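Local atomic coordinates of sesquisabinene B synthase 2 (Santalum album, PDB entry 6A2A), a protein that probably cyclises farnesyl diphosphate to the sesquiterpene sesquisabinene B with the help of magnesium or manganese ions. Residues A[192-195]-A[196-200]; A[444-447]-A[448-451]; A[452-455]-A[456-460]. One frame throughout, in Å; residues are numbered along the deposited sequence.

The three contacts illustrate how one local scale of interaction, residues three to five apart, changes character with its place in an all-helical fold. Contact 1 is a surface turn between two helices of the N-terminal domain, joined across its segments by one backbone bond and one isoleucine pair. Contacts 2 and 3 share helix 447-462 of the metal-binding domain, with centres about 12 Å apart. Contact 2 is the partly buried start of that helix, where a proline and a leucine before it pack on the first turn. Contact 3 is regular helix whose touching residues are all buried, leading to N460. Contact 1 lies far from both, its centre about 31 Å from that of contact 3.

Contact 1 of 3, residues A[192-195]-A[196-200]; sequences KSIE and GKIPS
A type II beta turn from I194 to K197 reverses the chain in the short connection between helix 178-192 and helix 201-212 of the N-terminal domain. Its closing bond runs from K197 N to I194 O, 3.0 Å long with an N-H...O angle of 160°. The donor stands above the plane of the carbonyl, 39° out of it, as the curl of so tight a turn brings it. G196 takes the third place of the turn with positive phi, and a beta carbon there would fall too near E195 O, so the bare backbone suits the site.

Beside this bond two isoleucines come together. I194 carries CG1 between its backbone N and its carbonyl carbon (chi1 68°), the crowded position, which sets CG1 and CD1 against I198. The two side chains cross obliquely, and their terminal methyls meet at 3.7 Å, I194 CD1 against I198 CD1. I198 CG1 also rests against the turn carbonyl, 3.3 Å from I194 O. That oxygen therefore has a hydrogen bond from K197 and an aliphatic neighbour in I198. K197 itself grazes the turn with its first methylenes, CG lying 3.8 Å from E195 O.

Outside the turn, I198 continues onto A204 and V207 of helix 201-212, whereas E195 OE2 has a weak hydrogen bond to S208 OG. At the end of the preceding helix, S193 OG bonds to S189 O.

The chemistry implies a division of labour: one backbone bond sets the reversal, while I198, packed on I194, carries the turn onto helix 201-212 and the charged lysine remains at the surface.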
loop_
_atom_site.group_PDB
_atom_site.type_symbol
_atom_site.label_atom_id
_atom_site.label_comp_id
_atom_site.label_asym_id
_atom_site.label_seq_id
_atom_site.Cartn_x
_atom_site.Cartn_y
_atom_site.Cartn_z
ATOM N N LYS A 192 -1.940 32.541 -37.752
ATOM C CA LYS A 192 -2.034 33.589 -36.757
ATOM C C LYS A 192 -2.798 34.786 -37.310
ATOM O O LYS A 192 -3.528 35.415 -36.520
ATOM C CB LYS A 192 -0.676 34.080 -36.254
ATOM C CG LYS A 192 -0.035 33.225 -35.186
ATOM C CD LYS A 192 1.138 33.921 -34.542
ATOM C CE LYS A 192 2.055 33.001 -33.759
ATOM N NZ LYS A 192 1.319 31.926 -33.049
ATOM N N SER A 193 -2.702 35.071 -38.609
ATOM C CA SER A 193 -3.411 36.238 -39.210
ATOM C C SER A 193 -4.924 35.998 -39.225
ATOM O O SER A 193 -5.644 36.785 -39.876
ATOM C CB SER A 193 -2.964 36.506 -40.612
ATOM O OG SER A 193 -1.614 36.906 -40.629
ATOM N N ILE A 194 -5.387 34.908 -38.590
ATOM C CA ILE A 194 -6.838 34.591 -38.524
ATOM C C ILE A 194 -7.246 33.955 -37.189
ATOM O O ILE A 194 -8.402 33.715 -36.991
ATOM C CB ILE A 194 -7.240 33.725 -39.716
ATOM C CG1 ILE A 194 -6.614 32.326 -39.644
ATOM C CG2 ILE A 194 -6.904 34.399 -41.026
ATOM C CD1 ILE A 194 -7.037 31.380 -40.741
ATOM N N GLU A 195 -6.327 33.708 -36.248
ATOM C CA GLU A 195 -6.655 33.012 -35.012
ATOM C C GLU A 195 -7.746 33.858 -34.345
ATOM O O GLU A 195 -7.654 35.109 -34.346
ATOM C CB GLU A 195 -5.440 32.889 -34.078
ATOM C CG GLU A 195 -5.678 32.050 -32.835
ATOM C CD GLU A 195 -4.509 32.001 -31.838
ATOM O OE1 GLU A 195 -3.512 32.757 -32.015
ATOM O OE2 GLU A 195 -4.564 31.168 -30.894
ATOM N N GLY A 196 -8.790 33.206 -33.849
ATOM C CA GLY A 196 -9.797 33.920 -33.059
ATOM C C GLY A 196 -10.855 34.573 -33.944
ATOM O O GLY A 196 -11.941 34.932 -33.421
ATOM N N LYS A 197 -10.604 34.707 -35.263
ATOM C CA LYS A 197 -11.531 35.438 -36.169
ATOM C C LYS A 197 -12.077 34.541 -37.292
ATOM O O LYS A 197 -12.543 35.115 -38.291
ATOM C CB LYS A 197 -10.830 36.639 -36.813
ATOM C CG LYS A 197 -10.081 37.555 -35.857
ATOM C CD LYS A 197 -9.650 38.864 -36.483
ATOM C CE LYS A 197 -8.311 38.773 -37.176
ATOM N NZ LYS A 197 -7.663 40.107 -37.271
ATOM N N ILE A 198 -12.082 33.190 -37.122
ATOM C CA ILE A 198 -12.460 32.230 -38.164
ATOM C C ILE A 198 -13.941 31.935 -37.914
ATOM O O ILE A 198 -14.300 31.468 -36.825
ATOM C CB ILE A 198 -11.599 30.929 -38.159
ATOM C CG1 ILE A 198 -10.107 31.198 -38.394
ATOM C CG2 ILE A 198 -12.050 29.902 -39.172
ATOM C CD1 ILE A 198 -9.207 30.007 -38.044
ATOM N N PRO A 199 -14.778 32.133 -38.946
ATOM C CA PRO A 199 -16.261 32.121 -38.726
ATOM C C PRO A 199 -16.868 30.730 -39.001
ATOM O O PRO A 199 -17.947 30.593 -39.627
ATOM C CB PRO A 199 -16.704 33.219 -39.671
ATOM C CG PRO A 199 -15.860 32.938 -40.904
ATOM C CD PRO A 199 -14.499 32.571 -40.332
ATOM N N SER A 200 -16.217 29.713 -38.426
ATOM C CA SER A 200 -16.465 28.303 -38.720
ATOM C C SER A 200 -15.960 27.501 -37.530
ATOM O O SER A 200 -14.766 27.217 -37.487
ATOM C CB SER A 200 -15.739 27.831 -39.944
ATOM O OG SER A 200 -15.666 26.409 -39.928
#

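Contact 2 of 3, residues A[444-447]-A[448-451]; sequences SLPL and FVRA
The N-terminal start of helix 447-462, where P446 sits at the N-cap position, is built by the carbonyls of P446 and L447 and the side chains of L445 and P446 acting on the first helical turn. P446 O receives R450 N at 2.9 Å with an N-H...O angle of 170°. V449 N adds a weak bond to the same oxygen, bent to 120°. One residue on, A451 N binds L447 O at 2.9 Å, and the regular helical pattern is under way.

V449 is the apolar hub. With CG1 anti to its backbone N (chi1 -179°) and CG2 beside that N, its two methyls serve different neighbours. CG1 meets L445 CD2 at 3.8 Å, the leucine crossing the valine at about a right angle. CG2 lies against the proline ring instead, 3.8 Å from P446 CG, with P446 CD slightly farther off. L445, the first residue out of helical geometry after helix 436-443, has positive phi, consistent with the bend that brings its side chain back to the new helix. The stem of R450 flanks the same entry, its CB 3.6 Å from P446 O.

Beyond the two segments, F517 covers both P446 and V449, and F448 packs on L507, L522 and T525 of two neighbouring helices. R450 extends from CG to NE away from the turn, and its NH1 forms a salt bridge with D411 OD1 of helix 406-416. L447 and A451 touch W503.

The helix thus begins with no polar side chain as its cap: the proline carbonyl provides the first acceptor, leucine and proline clasp the valine, and arginine carries its charge off to a partner on another helix.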
loop_
_atom_site.group_PDB
_atom_site.type_symbol
_atom_site.label_atom_id
_atom_site.label_comp_id
_atom_site.label_asym_id
_atom_site.label_seq_id
_atom_site.Cartn_x
_atom_site.Cartn_y
_atom_site.Cartn_z
ATOM N N SER A 444 23.484 6.313 -19.207
ATOM C CA SER A 444 24.646 6.987 -19.840
ATOM C C SER A 444 24.179 8.086 -20.793
ATOM O O SER A 444 25.020 8.796 -21.355
ATOM C CB SER A 444 25.549 6.004 -20.557
ATOM O OG SER A 444 24.943 5.446 -21.698
ATOM N N LEU A 445 22.855 8.204 -20.947
ATOM C CA LEU A 445 22.197 9.213 -21.755
ATOM C C LEU A 445 22.597 9.079 -23.237
ATOM O O LEU A 445 23.232 9.941 -23.839
ATOM C CB LEU A 445 22.482 10.608 -21.195
ATOM C CG LEU A 445 21.879 10.935 -19.812
ATOM C CD1 LEU A 445 21.644 12.407 -19.665
ATOM C CD2 LEU A 445 20.583 10.174 -19.525
ATOM N N PRO A 446 22.141 8.028 -23.852
ATOM C CA PRO A 446 22.159 7.928 -25.317
ATOM C C PRO A 446 21.373 9.105 -25.910
ATOM O O PRO A 446 20.541 9.690 -25.183
ATOM C CB PRO A 446 21.530 6.589 -25.647
ATOM C CG PRO A 446 20.813 6.218 -24.415
ATOM C CD PRO A 446 21.479 6.878 -23.259
ATOM N N LEU A 447 21.731 9.535 -27.120
ATOM C CA LEU A 447 21.100 10.746 -27.700
ATOM C C LEU A 447 19.576 10.807 -27.468
ATOM O O LEU A 447 19.086 11.886 -27.100
ATOM C CB LEU A 447 21.400 10.765 -29.198
ATOM C CG LEU A 447 20.802 11.925 -30.002
ATOM C CD1 LEU A 447 21.332 13.253 -29.521
ATOM C CD2 LEU A 447 21.125 11.727 -31.477
ATOM N N PHE A 448 18.863 9.736 -27.709
ATOM C CA PHE A 448 17.385 9.690 -27.583
ATOM C C PHE A 448 16.950 10.151 -26.193
ATOM O O PHE A 448 16.036 10.922 -26.065
ATOM C CB PHE A 448 16.904 8.259 -27.776
ATOM C CG PHE A 448 15.415 8.058 -27.839
ATOM C CD1 PHE A 448 14.626 8.826 -28.668
ATOM C CD2 PHE A 448 14.817 7.057 -27.103
ATOM C CE1 PHE A 448 13.264 8.615 -28.737
ATOM C CE2 PHE A 448 13.458 6.848 -27.174
ATOM C CZ PHE A 448 12.692 7.632 -27.989
ATOM N N VAL A 449 17.598 9.627 -25.190
ATOM C CA VAL A 449 17.242 9.952 -23.785
ATOM C C VAL A 449 17.736 11.356 -23.445
ATOM O O VAL A 449 17.022 12.081 -22.800
ATOM C CB VAL A 449 17.827 8.888 -22.850
ATOM C CG1 VAL A 449 17.468 9.169 -21.414
ATOM C CG2 VAL A 449 17.385 7.511 -23.280
ATOM N N ARG A 450 18.917 11.708 -23.882
ATOM C CA ARG A 450 19.482 13.041 -23.589
ATOM C C ARG A 450 18.548 14.122 -24.155
ATOM O O ARG A 450 18.309 15.062 -23.483
ATOM C CB ARG A 450 20.872 13.160 -24.206
ATOM C CG ARG A 450 21.679 14.346 -23.717
ATOM C CD ARG A 450 22.956 14.544 -24.506
ATOM N NE ARG A 450 23.801 15.564 -23.939
ATOM C CZ ARG A 450 24.504 16.469 -24.603
ATOM N NH1 ARG A 450 25.116 17.413 -23.919
ATOM N NH2 ARG A 450 24.619 16.442 -25.920
ATOM N N ALA A 451 18.093 13.936 -25.372
ATOM C CA ALA A 451 17.187 14.896 -26.034
ATOM C C ALA A 451 15.923 15.075 -25.181
ATOM O O ALA A 451 15.540 16.191 -24.923
ATOM C CB ALA A 451 16.872 14.402 -27.420
#

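Contact 3 of 3, residues A[452-455]-A[456-460]; sequences SCIL and CRIIN
I454 and I458 run alongside each other with their branches in a common direction, one turn apart on helix 447-462 of the class I terpene synthase fold. I454 CG2 touches I458 CD1 at 3.7 Å. On another flank I459, with CG1 anti to its carbonyl carbon (chi1 -65°), folds back over the preceding turn. L455 O accepts I459 N at 2.8 Å, and I459 CG1 and CD1 close over the same oxygen at 3.0 and 3.2 Å; CD1 reaches L455 CB more loosely. An alanine in place of I459 removes this aliphatic cover and would probably open a gap beside L455 and H533. Backbone bonds of the same i to i+4 kind join C456 N to S452 O and R457 N to C453 O.

A second shell clamps the helix: W503 touches I454 and L455, I496 and V500 meet I458, F419 covers both C453 and C456, and S452 OG bonds to T525 O. The bends of R457 at chi2 and chi3 turn the guanidinium to A413 O, bonded through NE, and to D461 OD1, a salt bridge through NH1, with the side chain about 4 Å from that of E394. E394 and N460 bind magnesium in a crystal structure of this protein, though no metal is bound to this chain. N460 opens the NSE/DTE motif, and its backbone is fixed by a hydrogen bond from N460 N to C456 O, 3.0 Å long.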
loop_
_atom_site.group_PDB
_atom_site.type_symbol
_atom_site.label_atom_id
_atom_site.label_comp_id
_atom_site.label_asym_id
_atom_site.label_seq_id
_atom_site.Cartn_x
_atom_site.Cartn_y
_atom_site.Cartn_z
ATOM N N SER A 452 15.331 13.989 -24.764
ATOM C CA SER A 452 14.110 14.023 -23.927
ATOM C C SER A 452 14.374 14.782 -22.624
ATOM O O SER A 452 13.623 15.664 -22.318
ATOM C CB SER A 452 13.607 12.647 -23.666
ATOM O OG SER A 452 12.480 12.658 -22.843
ATOM N N CYS A 453 15.428 14.457 -21.908
ATOM C CA CYS A 453 15.682 15.162 -20.628
ATOM C C CYS A 453 15.986 16.640 -20.884
ATOM O O CYS A 453 15.507 17.435 -20.146
ATOM C CB CYS A 453 16.812 14.497 -19.855
ATOM S SG CYS A 453 16.444 12.763 -19.505
ATOM N N ILE A 454 16.777 16.969 -21.875
ATOM C CA ILE A 454 17.046 18.407 -22.119
ATOM C C ILE A 454 15.723 19.095 -22.476
ATOM O O ILE A 454 15.479 20.155 -21.958
ATOM C CB ILE A 454 18.119 18.607 -23.204
ATOM C CG1 ILE A 454 19.468 18.086 -22.724
ATOM C CG2 ILE A 454 18.208 20.067 -23.575
ATOM C CD1 ILE A 454 20.569 18.222 -23.731
ATOM N N LEU A 455 14.936 18.478 -23.335
ATOM C CA LEU A 455 13.632 19.084 -23.694
ATOM C C LEU A 455 12.786 19.371 -22.451
ATOM O O LEU A 455 12.256 20.499 -22.289
ATOM C CB LEU A 455 12.906 18.158 -24.677
ATOM C CG LEU A 455 13.347 18.340 -26.127
ATOM C CD1 LEU A 455 12.907 17.161 -26.967
ATOM C CD2 LEU A 455 12.800 19.655 -26.680
ATOM N N CYS A 456 12.660 18.400 -21.543
ATOM C CA CYS A 456 11.809 18.594 -20.370
ATOM C C CYS A 456 12.295 19.801 -19.549
ATOM O O CYS A 456 11.492 20.636 -19.063
ATOM C CB CYS A 456 11.766 17.317 -19.533
ATOM S SG CYS A 456 10.863 15.967 -20.325
ATOM N N ARG A 457 13.632 19.914 -19.408
ATOM C CA ARG A 457 14.240 21.019 -18.695
ATOM C C ARG A 457 14.003 22.352 -19.408
ATOM O O ARG A 457 13.490 23.290 -18.783
ATOM C CB ARG A 457 15.739 20.785 -18.481
ATOM C CG ARG A 457 16.497 22.004 -17.997
ATOM C CD ARG A 457 16.035 22.764 -16.804
ATOM N NE ARG A 457 15.984 21.967 -15.575
ATOM C CZ ARG A 457 15.411 22.318 -14.449
ATOM N NH1 ARG A 457 14.616 23.381 -14.386
ATOM N NH2 ARG A 457 15.558 21.529 -13.384
ATOM N N ILE A 458 14.277 22.455 -20.682
ATOM C CA ILE A 458 14.129 23.733 -21.350
ATOM C C ILE A 458 12.654 24.138 -21.427
ATOM O O ILE A 458 12.307 25.347 -21.243
ATOM C CB ILE A 458 14.779 23.701 -22.734
ATOM C CG1 ILE A 458 16.301 23.693 -22.582
ATOM C CG2 ILE A 458 14.271 24.868 -23.549
ATOM C CD1 ILE A 458 17.023 23.556 -23.913
ATOM N N ILE A 459 11.781 23.175 -21.640
ATOM C CA ILE A 459 10.363 23.465 -21.702
ATOM C C ILE A 459 9.866 24.033 -20.361
ATOM O O ILE A 459 9.186 24.999 -20.321
ATOM C CB ILE A 459 9.545 22.251 -22.145
ATOM C CG1 ILE A 459 9.905 21.895 -23.571
ATOM C CG2 ILE A 459 8.076 22.552 -22.010
ATOM C CD1 ILE A 459 9.529 20.517 -24.029
ATOM N N ASN A 460 10.243 23.389 -19.274
ATOM C CA ASN A 460 9.902 23.862 -17.952
ATOM C C ASN A 460 10.404 25.297 -17.771
ATOM O O ASN A 460 9.684 26.127 -17.347
ATOM C CB ASN A 460 10.479 22.953 -16.886
ATOM C CG ASN A 460 10.008 23.286 -15.488
ATOM O OD1 ASN A 460 10.246 24.315 -14.989
ATOM N ND2 ASN A 460 9.386 22.353 -14.862
#